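Local coordinates for putative uncharacterized protein Ta0848 (Thermoplasma acidophilum, PDB 4MN7), which probably reduces free methionine-R-sulfoxide to methionine, acting as a type II free methionine-R-sulfoxide reductase built on a GAF domain, at residues M1-M11 and M131-F139; L59-N67 and G100-I108. The protein carries 1 engineered substitution. All blocks are in the same frame, centred on the assembly; numbering follows the deposited sequence.

Contact 1 (M1-M11 and M131-F139); sequences MDLKEFARSQM and MAPLVHEFF
Ala7 and Leu134 bring their CA atoms within 5.2 Å where helix 2-11 and helix 131-136 pass at an axial separation of 8.9 Å, their directions 134° apart. These are the first and last helices of the GAF fold, paired on one side of its antiparallel sheet. The small methyl of Ala7 permits the close approach: CB lies 3.4 Å from Leu134 O and also touches Glu137 CB. Both branches of Leu134 lie on Gln10, CD1 meeting Gln10 CB at 3.7 Å, and CD2 also reaches Phe6 CE2 obliquely at 3.9 Å. This side faces the dimer partner, since Phe6 also packs edge-to-face on Tyr17 of the second subunit.

The other flank centres on Phe138, which sits in the type I turn His136-Phe139. Lys4 sets its CD methylene over one ring face, toward the rim, in a CH-pi contact 4.0 Å from the centroid of the Phe138 ring. Arg8 meets the same ring at its edge: Phe138 CZ points onto one face of the guanidinium, 3.5 Å from Arg8 NH1, with the two planes 74° apart. Salt bridges from NH1 to Glu5, whose OE2 lies in the guanidinium plane at its edge, and from NH2 to Glu41 probably help to fix the rotation of that flat group. On the side of the ring away from Lys4, Met11 comes in obliquely, bending at its last torsion (chi3 -93°), which keeps SD against Val135 CG2 and places Met11 CE 3.4 Å from Phe138 CD2.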
ATOM      1  N   MET A   1       1.744  -5.028 -15.541  1.00 81.61           N
ATOM      2  CA  MET A   1       0.547  -5.642 -14.841  1.00 90.53           C
ATOM      3  C   MET A   1      -0.490  -4.582 -14.335  1.00 86.80           C
ATOM      4  O   MET A   1      -0.168  -3.437 -13.994  1.00 73.73           O
ATOM      5  CB  MET A   1       1.005  -6.649 -13.728  1.00 85.90           C
ATOM      6  CG  MET A   1      -0.100  -7.309 -12.878  1.00 91.60           C
ATOM      7  SD  MET A   1      -0.108  -9.106 -12.480  1.00109.17           S
ATOM      8  CE  MET A   1       1.571  -9.505 -11.978  1.00100.95           C
ATOM      9  N   ASP A   2      -1.757  -4.981 -14.339  1.00 91.87           N
ATOM     10  CA  ASP A   2      -2.793  -4.235 -13.636  1.00 82.33           C
ATOM     11  C   ASP A   2      -2.359  -4.060 -12.160  1.00 67.58           C
ATOM     12  O   ASP A   2      -2.388  -2.926 -11.665  1.00 51.78           O
ATOM     13  CB  ASP A   2      -4.175  -4.918 -13.771  1.00 79.92           C
ATOM     14  CG  ASP A   2      -5.312  -3.919 -13.941  1.00 78.78           C
ATOM     15  OD1 ASP A   2      -5.180  -2.752 -13.509  1.00 79.13           O
ATOM     16  OD2 ASP A   2      -6.358  -4.301 -14.490  1.00 78.12           O
ATOM     17  N   LEU A   3      -1.928  -5.160 -11.503  1.00 65.05           N
ATOM     18  CA  LEU A   3      -1.302  -5.128 -10.139  1.00 60.82           C
ATOM     19  C   LEU A   3      -0.046  -4.272  -9.951  1.00 55.52           C
ATOM     20  O   LEU A   3       0.125  -3.645  -8.877  1.00 45.63           O
ATOM     21  CB  LEU A   3      -0.951  -6.511  -9.618  1.00 58.65           C
ATOM     22  CG  LEU A   3      -2.025  -7.399  -9.034  1.00 63.85           C
ATOM     23  CD1 LEU A   3      -1.379  -8.660  -8.442  1.00 67.21           C
ATOM     24  CD2 LEU A   3      -2.818  -6.636  -8.000  1.00 65.98           C
ATOM     25  N   LYS A   4       0.857  -4.283 -10.938  1.00 46.04           N
ATOM     26  CA  LYS A   4       1.964  -3.351 -10.910  1.00 39.02           C
ATOM     27  C   LYS A   4       1.479  -1.950 -10.974  1.00 37.92           C
ATOM     28  O   LYS A   4       2.024  -1.075 -10.299  1.00 35.53           O
ATOM     29  CB  LYS A   4       2.930  -3.581 -12.063  1.00 43.90           C
ATOM     30  CG  LYS A   4       3.822  -4.796 -11.834  1.00 53.63           C
ATOM     31  CD  LYS A   4       5.258  -4.583 -12.324  1.00 58.34           C
ATOM     32  CE  LYS A   4       5.469  -5.006 -13.740  1.00 58.39           C
ATOM     33  NZ  LYS A   4       6.723  -4.414 -14.248  1.00 63.08           N
ATOM     34  N   GLU A   5       0.487  -1.659 -11.815  1.00 37.87           N
ATOM     35  CA  GLU A   5       0.032  -0.295 -11.855  1.00 43.31           C
ATOM     36  C   GLU A   5      -0.723   0.075 -10.570  1.00 43.26           C
ATOM     37  O   GLU A   5      -0.619   1.182 -10.119  1.00 41.69           O
ATOM     38  CB  GLU A   5      -0.706   0.040 -13.163  1.00 52.70           C
ATOM     39  CG  GLU A   5       0.234  -0.031 -14.396  1.00 57.70           C
ATOM     40  CD  GLU A   5       1.619   0.725 -14.298  1.00 60.88           C
ATOM     41  OE1 GLU A   5       1.706   1.933 -13.932  1.00 60.61           O
ATOM     42  OE2 GLU A   5       2.655   0.106 -14.650  1.00 61.36           O
ATOM     43  N   PHE A   6      -1.436  -0.876  -9.976  1.00 41.49           N
ATOM     44  CA  PHE A   6      -2.052  -0.674  -8.690  1.00 38.37           C
ATOM     45  C   PHE A   6      -0.968  -0.401  -7.618  1.00 36.26           C
ATOM     46  O   PHE A   6      -1.040   0.589  -6.909  1.00 37.20           O
ATOM     47  CB  PHE A   6      -2.838  -1.909  -8.277  1.00 36.78           C
ATOM     48  CG  PHE A   6      -3.282  -1.872  -6.852  1.00 37.47           C
ATOM     49  CD1 PHE A   6      -4.301  -1.012  -6.463  1.00 35.22           C
ATOM     50  CD2 PHE A   6      -2.712  -2.681  -5.905  1.00 39.74           C
ATOM     51  CE1 PHE A   6      -4.708  -0.940  -5.139  1.00 38.32           C
ATOM     52  CE2 PHE A   6      -3.155  -2.662  -4.594  1.00 33.88           C
ATOM     53  CZ  PHE A   6      -4.134  -1.778  -4.199  1.00 33.62           C
ATOM     54  N   ALA A   7       0.075  -1.224  -7.606  1.00 36.85           N
ATOM     55  CA  ALA A   7       1.175  -1.041  -6.667  1.00 36.65           C
ATOM     56  C   ALA A   7       1.838   0.288  -6.843  1.00 38.85           C
ATOM     57  O   ALA A   7       2.204   0.969  -5.848  1.00 37.54           O
ATOM     58  CB  ALA A   7       2.197  -2.173  -6.736  1.00 35.15           C
ATOM     59  N   ARG A   8       2.039   0.681  -8.093  1.00 34.94           N
ATOM     60  CA  ARG A   8       2.704   1.970  -8.312  1.00 35.11           C
ATOM     61  C   ARG A   8       1.874   3.128  -7.807  1.00 36.55           C
ATOM     62  O   ARG A   8       2.451   4.090  -7.266  1.00 37.07           O
ATOM     63  CB  ARG A   8       3.066   2.175  -9.795  1.00 38.10           C
ATOM     64  CG  ARG A   8       3.827   3.462 -10.031  1.00 41.58           C
ATOM     65  CD  ARG A   8       3.930   3.815 -11.493  1.00 48.85           C
ATOM     66  NE  ARG A   8       5.233   3.347 -11.961  1.00 58.87           N
ATOM     67  CZ  ARG A   8       5.410   2.274 -12.677  1.00 51.96           C
ATOM     68  NH1 ARG A   8       4.377   1.577 -13.045  1.00 53.84           N
ATOM     69  NH2 ARG A   8       6.614   1.916 -13.026  1.00 65.58           N
ATOM     70  N   SER A   9       0.522   3.057  -7.944  1.00 40.70           N
ATOM     71  CA  SER A   9      -0.309   4.139  -7.405  1.00 37.74           C
ATOM     72  C   SER A   9      -0.269   4.160  -5.854  1.00 37.70           C
ATOM     73  O   SER A   9      -0.277   5.240  -5.261  1.00 36.88           O
ATOM     74  CB  SER A   9      -1.774   4.185  -7.991  1.00 43.49           C
ATOM     75  OG  SER A   9      -2.731   3.425  -7.281  1.00 52.29           O
ATOM     76  N   GLN A  10      -0.224   2.989  -5.212  1.00 35.28           N
ATOM     77  CA  GLN A  10      -0.001   2.930  -3.745  1.00 34.25           C
ATOM     78  C   GLN A  10       1.303   3.592  -3.339  1.00 33.11           C
ATOM     79  O   GLN A  10       1.341   4.392  -2.430  1.00 31.29           O
ATOM     80  CB  GLN A  10      -0.010   1.495  -3.248  1.00 34.49           C
ATOM     81  CG  GLN A  10      -1.378   0.850  -3.302  1.00 37.94           C
ATOM     82  CD  GLN A  10      -2.360   1.520  -2.335  1.00 40.85           C
ATOM     83  OE1 GLN A  10      -2.142   1.491  -1.133  1.00 43.16           O
ATOM     84  NE2 GLN A  10      -3.402   2.115  -2.855  1.00 38.31           N
ATOM     85  N   MET A  11       2.391   3.243  -4.006  1.00 34.11           N
ATOM     86  CA  MET A  11       3.714   3.817  -3.689  1.00 34.49           C
ATOM     87  C   MET A  11       3.706   5.317  -3.900  1.00 30.31           C
ATOM     88  O   MET A  11       4.238   6.108  -3.116  1.00 31.63           O
ATOM     89  CB  MET A  11       4.818   3.170  -4.576  1.00 32.74           C
ATOM     90  CG  MET A  11       5.198   1.781  -4.130  1.00 38.62           C
ATOM     91  SD  MET A  11       6.599   1.105  -5.081  1.00 44.94           S
ATOM     92  CE  MET A  11       5.589   0.341  -6.195  1.00 42.51           C
ATOM     93  N   MET A 131       4.549  -1.380   3.440  1.00 32.28           N
ATOM     94  CA  MET A 131       4.550  -1.203   1.995  1.00 30.04           C
ATOM     95  C   MET A 131       5.245  -2.326   1.250  1.00 32.54           C
ATOM     96  O   MET A 131       5.102  -2.433   0.020  1.00 29.16           O
ATOM     97  CB  MET A 131       5.235   0.120   1.596  1.00 32.74           C
ATOM     98  CG  MET A 131       4.463   1.362   2.088  1.00 34.89           C
ATOM     99  SD  MET A 131       2.802   1.424   1.332  1.00 30.90           S
ATOM    100  CE  MET A 131       3.210   1.694  -0.392  1.00 34.40           C
ATOM    101  N   ALA A 132       5.930  -3.207   1.961  1.00 33.35           N
ATOM    102  CA  ALA A 132       6.754  -4.190   1.254  1.00 31.56           C
ATOM    103  C   ALA A 132       6.050  -5.081   0.224  1.00 31.09           C
ATOM    104  O   ALA A 132       6.590  -5.288  -0.850  1.00 31.21           O
ATOM    105  CB  ALA A 132       7.527  -5.028   2.213  1.00 32.15           C
ATOM    106  N   PRO A 133       4.855  -5.588   0.523  1.00 31.90           N
ATOM    107  CA  PRO A 133       4.269  -6.440  -0.522  1.00 31.68           C
ATOM    108  C   PRO A 133       4.014  -5.682  -1.782  1.00 29.58           C
ATOM    109  O   PRO A 133       4.117  -6.202  -2.884  1.00 32.08           O
ATOM    110  CB  PRO A 133       2.924  -6.885   0.111  1.00 32.85           C
ATOM    111  CG  PRO A 133       3.277  -6.982   1.579  1.00 32.65           C
ATOM    112  CD  PRO A 133       4.205  -5.816   1.834  1.00 34.50           C
ATOM    113  N   LEU A 134       3.659  -4.420  -1.622  1.00 30.30           N
ATOM    114  CA  LEU A 134       3.383  -3.637  -2.756  1.00 30.78           C
ATOM    115  C   LEU A 134       4.639  -3.353  -3.545  1.00 32.54           C
ATOM    116  O   LEU A 134       4.627  -3.427  -4.741  1.00 35.73           O
ATOM    117  CB  LEU A 134       2.705  -2.330  -2.374  1.00 34.36           C
ATOM    118  CG  LEU A 134       1.292  -2.482  -1.836  1.00 35.93           C
ATOM    119  CD1 LEU A 134       0.949  -1.268  -0.983  1.00 35.97           C
ATOM    120  CD2 LEU A 134       0.361  -2.611  -3.010  1.00 33.04           C
ATOM    121  N   VAL A 135       5.712  -2.982  -2.884  1.00 32.29           N
ATOM    122  CA  VAL A 135       7.001  -2.695  -3.562  1.00 31.69           C
ATOM    123  C   VAL A 135       7.502  -3.984  -4.225  1.00 30.66           C
ATOM    124  O   VAL A 135       8.092  -3.961  -5.270  1.00 31.70           O
ATOM    125  CB  VAL A 135       8.072  -2.299  -2.544  1.00 31.89           C
ATOM    126  CG1 VAL A 135       9.464  -2.311  -3.183  1.00 35.47           C
ATOM    127  CG2 VAL A 135       7.781  -0.945  -2.008  1.00 33.67           C
ATOM    128  N   HIS A 136       7.204  -5.111  -3.614  1.00 32.39           N
ATOM    129  CA  HIS A 136       7.618  -6.393  -4.128  1.00 31.52           C
ATOM    130  C   HIS A 136       7.056  -6.705  -5.509  1.00 37.84           C
ATOM    131  O   HIS A 136       7.651  -7.412  -6.287  1.00 38.32           O
ATOM    132  CB  HIS A 136       7.209  -7.499  -3.168  1.00 36.28           C
ATOM    133  CG  HIS A 136       7.612  -8.870  -3.618  1.00 36.46           C
ATOM    134  ND1 HIS A 136       6.712  -9.765  -4.147  1.00 42.30           N
ATOM    135  CD2 HIS A 136       8.816  -9.492  -3.651  1.00 35.49           C
ATOM    136  CE1 HIS A 136       7.331 -10.895  -4.457  1.00 39.90           C
ATOM    137  NE2 HIS A 136       8.608 -10.753  -4.165  1.00 42.12           N
ATOM    138  N   GLU A 137       5.908  -6.166  -5.829  1.00 38.22           N
ATOM    139  CA  GLU A 137       5.386  -6.343  -7.176  1.00 38.94           C
ATOM    140  C   GLU A 137       6.335  -5.852  -8.237  1.00 40.92           C
ATOM    141  O   GLU A 137       6.211  -6.257  -9.392  1.00 32.84           O
ATOM    142  CB  GLU A 137       4.042  -5.611  -7.320  1.00 37.46           C
ATOM    143  CG  GLU A 137       2.918  -6.246  -6.524  1.00 35.06           C
ATOM    144  CD  GLU A 137       2.645  -7.657  -7.016  1.00 41.38           C
ATOM    145  OE1 GLU A 137       2.416  -7.807  -8.237  1.00 38.26           O
ATOM    146  OE2 GLU A 137       2.650  -8.580  -6.187  1.00 36.90           O
ATOM    147  N   PHE A 138       7.238  -4.933  -7.895  1.00 38.45           N
ATOM    148  CA  PHE A 138       8.278  -4.503  -8.858  1.00 37.61           C
ATOM    149  C   PHE A 138       9.612  -5.244  -8.720  1.00 37.68           C
ATOM    150  O   PHE A 138      10.513  -5.110  -9.556  1.00 36.83           O
ATOM    151  CB  PHE A 138       8.478  -2.996  -8.752  1.00 36.17           C
ATOM    152  CG  PHE A 138       7.402  -2.235  -9.405  1.00 34.49           C
ATOM    153  CD1 PHE A 138       7.454  -1.993 -10.742  1.00 39.19           C
ATOM    154  CD2 PHE A 138       6.320  -1.808  -8.697  1.00 37.41           C
ATOM    155  CE1 PHE A 138       6.483  -1.285 -11.393  1.00 41.18           C
ATOM    156  CE2 PHE A 138       5.304  -1.126  -9.345  1.00 39.64           C
ATOM    157  CZ  PHE A 138       5.392  -0.839 -10.684  1.00 40.47           C
ATOM    158  N   PHE A 139       9.754  -6.032  -7.676  1.00 33.30           N
ATOM    159  CA  PHE A 139      11.022  -6.651  -7.418  1.00 34.51           C
ATOM    160  C   PHE A 139      11.271  -7.688  -8.489  1.00 38.01           C
ATOM    161  O   PHE A 139      10.367  -8.391  -8.869  1.00 35.59           O
ATOM    162  CB  PHE A 139      11.031  -7.354  -6.084  1.00 37.13           C
ATOM    163  CG  PHE A 139      12.306  -8.128  -5.807  1.00 33.68           C
ATOM    164  CD1 PHE A 139      13.513  -7.467  -5.675  1.00 39.63           C
ATOM    165  CD2 PHE A 139      12.304  -9.510  -5.708  1.00 34.92           C
ATOM    166  CE1 PHE A 139      14.702  -8.178  -5.400  1.00 40.21           C
ATOM    167  CE2 PHE A 139      13.507 -10.232  -5.508  1.00 42.57           C
ATOM    168  CZ  PHE A 139      14.717  -9.552  -5.347  1.00 36.01           C
TER

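Contact 2 (L59-N67 and G100-I108); sequences LCSLAVLKN and GEPIGEIDI
Glu105 and Cys60 meet with the carboxyl group drawn up against the first turn of helix 59-66. The glutamate leaves its strand with CG between the backbone N and the carbonyl carbon (chi1 63°) and then runs extended, which carries the acid group across the gap of 8.4 Å separating the helix and strand axes. Glu105 OE1 reaches Cys60 O at 2.5 Å, while Glu105 OE2 lies tightly against Cys60 CB, at 3.1 Å. One turn on, Val64 lies crosswise to Glu105 at about a right angle, its CG2 methyl 3.6 Å from Glu105 OE1. Farther along the strand, Asp107 directs OD2 at Cys60 SG, 3.2 Å away.

The helix runs nearly antiparallel (154°) to strand 101-108, a central strand of the GAF sheet, and Val93 and Tyr31 of the adjoining strands flank Glu105. The acids that this strand turns toward the helix are consistent with the substrate pocket of this reductase family.

At the far end Pro102 packs under the last turn, CG 3.6 Å from Val64 O. Asn67, the C-prime residue of a Schellman motif, crosses the proline ring obliquely; its ND2 makes a weak hydrogen bond to Gly100 O (3.4 Å, 131°), and OD1 accepts from Arg97 NE. Replacing Asn67 by an alanine would probably leave Arg97 NE without this acceptor and Gly100 O without its weak donor, and bare part of the Pro102 ring.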
ATOM      1  N   LEU A  59      24.462   6.517  -0.817  1.00 45.12           N
ATOM      2  CA  LEU A  59      23.597   6.099   0.283  1.00 42.09           C
ATOM      3  C   LEU A  59      22.503   5.136  -0.229  1.00 36.34           C
ATOM      4  O   LEU A  59      22.074   4.239   0.454  1.00 36.23           O
ATOM      5  CB  LEU A  59      22.913   7.298   0.885  1.00 44.47           C
ATOM      6  CG  LEU A  59      23.852   8.398   1.354  1.00 52.15           C
ATOM      7  CD1 LEU A  59      23.022   9.646   1.648  1.00 53.13           C
ATOM      8  CD2 LEU A  59      24.602   7.937   2.584  1.00 49.32           C
ATOM      9  N   CYS A  60      22.021   5.350  -1.427  1.00 32.37           N
ATOM     10  CA  CYS A  60      20.981   4.490  -1.926  1.00 34.17           C
ATOM     11  C   CYS A  60      21.509   3.020  -1.951  1.00 36.04           C
ATOM     12  O   CYS A  60      20.811   2.071  -1.590  1.00 39.10           O
ATOM     13  CB  CYS A  60      20.529   5.004  -3.262  1.00 35.17           C
ATOM     14  SG  CYS A  60      19.508   6.508  -3.143  1.00 38.57           S
ATOM     15  N   SER A  61      22.740   2.806  -2.375  1.00 37.23           N
ATOM     16  CA  SER A  61      23.253   1.441  -2.427  1.00 33.65           C
ATOM     17  C   SER A  61      23.487   0.914  -1.073  1.00 32.97           C
ATOM     18  O   SER A  61      23.245  -0.285  -0.797  1.00 33.17           O
ATOM     19  CB  SER A  61      24.634   1.407  -3.126  1.00 36.29           C
ATOM     20  OG  SER A  61      24.441   1.909  -4.389  1.00 38.61           O
ATOM     21  N   LEU A  62      24.029   1.794  -0.236  1.00 27.83           N
ATOM     22  CA  LEU A  62      24.448   1.380   1.093  1.00 38.61           C
ATOM     23  C   LEU A  62      23.316   0.708   1.869  1.00 34.13           C
ATOM     24  O   LEU A  62      23.556  -0.300   2.517  1.00 36.59           O
ATOM     25  CB  LEU A  62      25.094   2.537   1.895  1.00 37.34           C
ATOM     26  CG  LEU A  62      26.108   2.177   2.960  1.00 51.01           C
ATOM     27  CD1 LEU A  62      27.233   1.387   2.305  1.00 52.80           C
ATOM     28  CD2 LEU A  62      26.661   3.429   3.666  1.00 50.89           C
ATOM     29  N   ALA A  63      22.091   1.234   1.777  1.00 32.94           N
ATOM     30  CA  ALA A  63      21.002   0.679   2.591  1.00 33.52           C
ATOM     31  C   ALA A  63      20.710  -0.766   2.200  1.00 35.32           C
ATOM     32  O   ALA A  63      20.357  -1.588   3.002  1.00 30.85           O
ATOM     33  CB  ALA A  63      19.765   1.503   2.445  1.00 35.77           C
ATOM     34  N   VAL A  64      20.796  -1.030   0.921  1.00 32.84           N
ATOM     35  CA  VAL A  64      20.522  -2.337   0.411  1.00 31.91           C
ATOM     36  C   VAL A  64      21.710  -3.223   0.707  1.00 35.89           C
ATOM     37  O   VAL A  64      21.512  -4.368   1.027  1.00 32.65           O
ATOM     38  CB  VAL A  64      20.245  -2.286  -1.093  1.00 37.08           C
ATOM     39  CG1 VAL A  64      20.404  -3.652  -1.717  1.00 47.30           C
ATOM     40  CG2 VAL A  64      18.793  -1.835  -1.278  1.00 38.06           C
ATOM     41  N   LEU A  65      22.935  -2.703   0.623  1.00 33.51           N
ATOM     42  CA  LEU A  65      24.111  -3.552   0.757  1.00 36.48           C
ATOM     43  C   LEU A  65      24.285  -3.907   2.227  1.00 36.06           C
ATOM     44  O   LEU A  65      24.594  -5.016   2.535  1.00 33.87           O
ATOM     45  CB  LEU A  65      25.369  -2.837   0.261  1.00 35.00           C
ATOM     46  CG  LEU A  65      25.502  -2.610  -1.221  1.00 38.79           C
ATOM     47  CD1 LEU A  65      26.730  -1.674  -1.478  1.00 43.34           C
ATOM     48  CD2 LEU A  65      25.660  -3.944  -1.959  1.00 37.44           C
ATOM     49  N   LYS A  66      24.065  -2.957   3.127  1.00 33.97           N
ATOM     50  CA  LYS A  66      24.164  -3.201   4.540  1.00 39.35           C
ATOM     51  C   LYS A  66      22.863  -3.808   5.054  1.00 37.90           C
ATOM     52  O   LYS A  66      22.827  -4.254   6.148  1.00 37.80           O
ATOM     53  CB  LYS A  66      24.315  -1.898   5.334  1.00 43.01           C
ATOM     54  CG  LYS A  66      25.632  -1.166   5.216  1.00 54.42           C
ATOM     55  CD  LYS A  66      25.913  -0.341   6.494  1.00 60.63           C
ATOM     56  CE  LYS A  66      24.745   0.559   6.867  1.00 70.26           C
ATOM     57  NZ  LYS A  66      24.901   1.273   8.159  1.00 78.06           N
ATOM     58  N   ASN A  67      21.772  -3.725   4.304  1.00 36.77           N
ATOM     59  CA  ASN A  67      20.442  -4.041   4.842  1.00 34.29           C
ATOM     60  C   ASN A  67      20.097  -3.308   6.113  1.00 34.44           C
ATOM     61  O   ASN A  67      19.637  -3.881   7.053  1.00 35.65           O
ATOM     62  CB  ASN A  67      20.212  -5.531   5.048  1.00 37.84           C
ATOM     63  CG  ASN A  67      18.724  -5.852   5.218  1.00 42.68           C
ATOM     64  OD1 ASN A  67      17.843  -4.986   5.028  1.00 42.20           O
ATOM     65  ND2 ASN A  67      18.446  -7.052   5.607  1.00 41.70           N
ATOM     66  N   GLY A 100      12.844 -11.044   4.925  1.00 46.33           N
ATOM     67  CA  GLY A 100      14.113 -10.728   5.567  1.00 47.88           C
ATOM     68  C   GLY A 100      15.210 -10.097   4.686  1.00 53.05           C
ATOM     69  O   GLY A 100      16.189  -9.578   5.224  1.00 56.76           O
ATOM     70  N   GLU A 101      15.016 -10.104   3.363  1.00 46.23           N
ATOM     71  CA  GLU A 101      15.983  -9.586   2.412  1.00 43.32           C
ATOM     72  C   GLU A 101      15.517  -8.258   1.779  1.00 36.84           C
ATOM     73  O   GLU A 101      14.340  -8.046   1.506  1.00 36.89           O
ATOM     74  CB  GLU A 101      16.233 -10.657   1.342  1.00 46.58           C
ATOM     75  CG  GLU A 101      17.194 -11.786   1.785  1.00 57.58           C
ATOM     76  CD  GLU A 101      18.399 -11.288   2.624  1.00 63.71           C
ATOM     77  OE1 GLU A 101      19.445 -10.879   2.071  1.00 65.57           O
ATOM     78  OE2 GLU A 101      18.313 -11.304   3.867  1.00 65.28           O
ATOM     79  N   PRO A 102      16.443  -7.396   1.525  1.00 39.46           N
ATOM     80  CA  PRO A 102      16.113  -6.126   0.951  1.00 39.56           C
ATOM     81  C   PRO A 102      15.655  -6.283  -0.484  1.00 37.34           C
ATOM     82  O   PRO A 102      16.256  -7.026  -1.238  1.00 36.14           O
ATOM     83  CB  PRO A 102      17.418  -5.340   1.051  1.00 38.35           C
ATOM     84  CG  PRO A 102      18.509  -6.374   1.251  1.00 42.93           C
ATOM     85  CD  PRO A 102      17.875  -7.568   1.825  1.00 40.87           C
ATOM     86  N   ILE A 103      14.556  -5.641  -0.843  1.00 33.21           N
ATOM     87  CA  ILE A 103      14.090  -5.686  -2.243  1.00 33.48           C
ATOM     88  C   ILE A 103      13.978  -4.306  -2.864  1.00 29.40           C
ATOM     89  O   ILE A 103      13.590  -4.158  -4.036  1.00 31.89           O
ATOM     90  CB  ILE A 103      12.766  -6.455  -2.374  1.00 31.31           C
ATOM     91  CG1 ILE A 103      11.708  -5.810  -1.456  1.00 33.90           C
ATOM     92  CG2 ILE A 103      13.026  -7.913  -1.968  1.00 38.73           C
ATOM     93  CD1 ILE A 103      10.292  -5.887  -1.961  1.00 34.32           C
ATOM     94  N   GLY A 104      14.296  -3.315  -2.074  1.00 31.68           N
ATOM     95  CA  GLY A 104      14.177  -1.948  -2.458  1.00 30.10           C
ATOM     96  C   GLY A 104      14.331  -1.039  -1.278  1.00 30.79           C
ATOM     97  O   GLY A 104      14.882  -1.417  -0.251  1.00 28.83           O
ATOM     98  N   GLU A 105      13.942   0.220  -1.451  1.00 30.12           N
ATOM     99  CA  GLU A 105      14.159   1.206  -0.369  1.00 29.92           C
ATOM    100  C   GLU A 105      13.302   2.423  -0.491  1.00 28.90           C
ATOM    101  O   GLU A 105      12.798   2.737  -1.590  1.00 29.93           O
ATOM    102  CB  GLU A 105      15.646   1.614  -0.381  1.00 31.03           C
ATOM    103  CG  GLU A 105      16.034   2.308  -1.671  1.00 32.93           C
ATOM    104  CD  GLU A 105      17.556   2.498  -1.789  1.00 34.39           C
ATOM    105  OE1 GLU A 105      18.329   1.762  -1.166  1.00 38.80           O
ATOM    106  OE2 GLU A 105      17.947   3.463  -2.413  1.00 33.59           O
ATOM    107  N   ILE A 106      13.207   3.181   0.581  1.00 33.14           N
ATOM    108  CA  ILE A 106      12.594   4.514   0.544  1.00 32.27           C
ATOM    109  C   ILE A 106      13.760   5.445   0.739  1.00 31.85           C
ATOM    110  O   ILE A 106      14.476   5.298   1.696  1.00 32.62           O
ATOM    111  CB  ILE A 106      11.583   4.694   1.700  1.00 33.69           C
ATOM    112  CG1 ILE A 106      10.541   3.600   1.629  1.00 33.34           C
ATOM    113  CG2 ILE A 106      10.880   6.043   1.644  1.00 37.61           C
ATOM    114  CD1 ILE A 106       9.492   3.691   2.672  1.00 32.47           C
ATOM    115  N   ASP A 107      13.912   6.415  -0.172  1.00 29.71           N
ATOM    116  CA  ASP A 107      14.942   7.432  -0.149  1.00 29.04           C
ATOM    117  C   ASP A 107      14.307   8.768   0.035  1.00 27.68           C
ATOM    118  O   ASP A 107      13.455   9.181  -0.772  1.00 28.66           O
ATOM    119  CB  ASP A 107      15.683   7.400  -1.500  1.00 28.45           C
ATOM    120  CG  ASP A 107      16.855   8.379  -1.594  1.00 33.07           C
ATOM    121  OD1 ASP A 107      17.427   8.757  -0.536  1.00 34.39           O
ATOM    122  OD2 ASP A 107      17.223   8.759  -2.749  1.00 33.14           O
ATOM    123  N   ILE A 108      14.712   9.466   1.087  1.00 31.28           N
ATOM    124  CA  ILE A 108      14.160  10.803   1.359  1.00 31.22           C
ATOM    125  C   ILE A 108      15.267  11.841   1.577  1.00 30.66           C
ATOM    126  O   ILE A 108      16.171  11.654   2.388  1.00 29.59           O
ATOM    127  CB  ILE A 108      13.280  10.747   2.631  1.00 32.03           C
ATOM    128  CG1 ILE A 108      12.198   9.708   2.480  1.00 32.33           C
ATOM    129  CG2 ILE A 108      12.637  12.081   2.892  1.00 36.45           C
ATOM    130  CD1 ILE A 108      11.302   9.508   3.716  1.00 36.11           C
TER

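The chain begins with helix 2-21, whose first turns wait for segment 131-139 some 120 residues later, so contact 1 closes a loop around nearly the whole domain. Strands 27-34 and 37-44 follow, then helix 59-66, which meets segment 100-108 after 32 intervening residues; contact 2 is therefore nested within contact 1, and the two loops do not cross. Their centres lie about 17 Å apart. Contact 1 joins the two terminal helices to each other, whereas contact 2 fixes the short helix to strand 101-110. Ile103 of that strand links them, pointing away from helix 59-66: its CD1 lies 3.9 Å from Val135 CG1, and its CB 3.5 Å from Phe139 CD1.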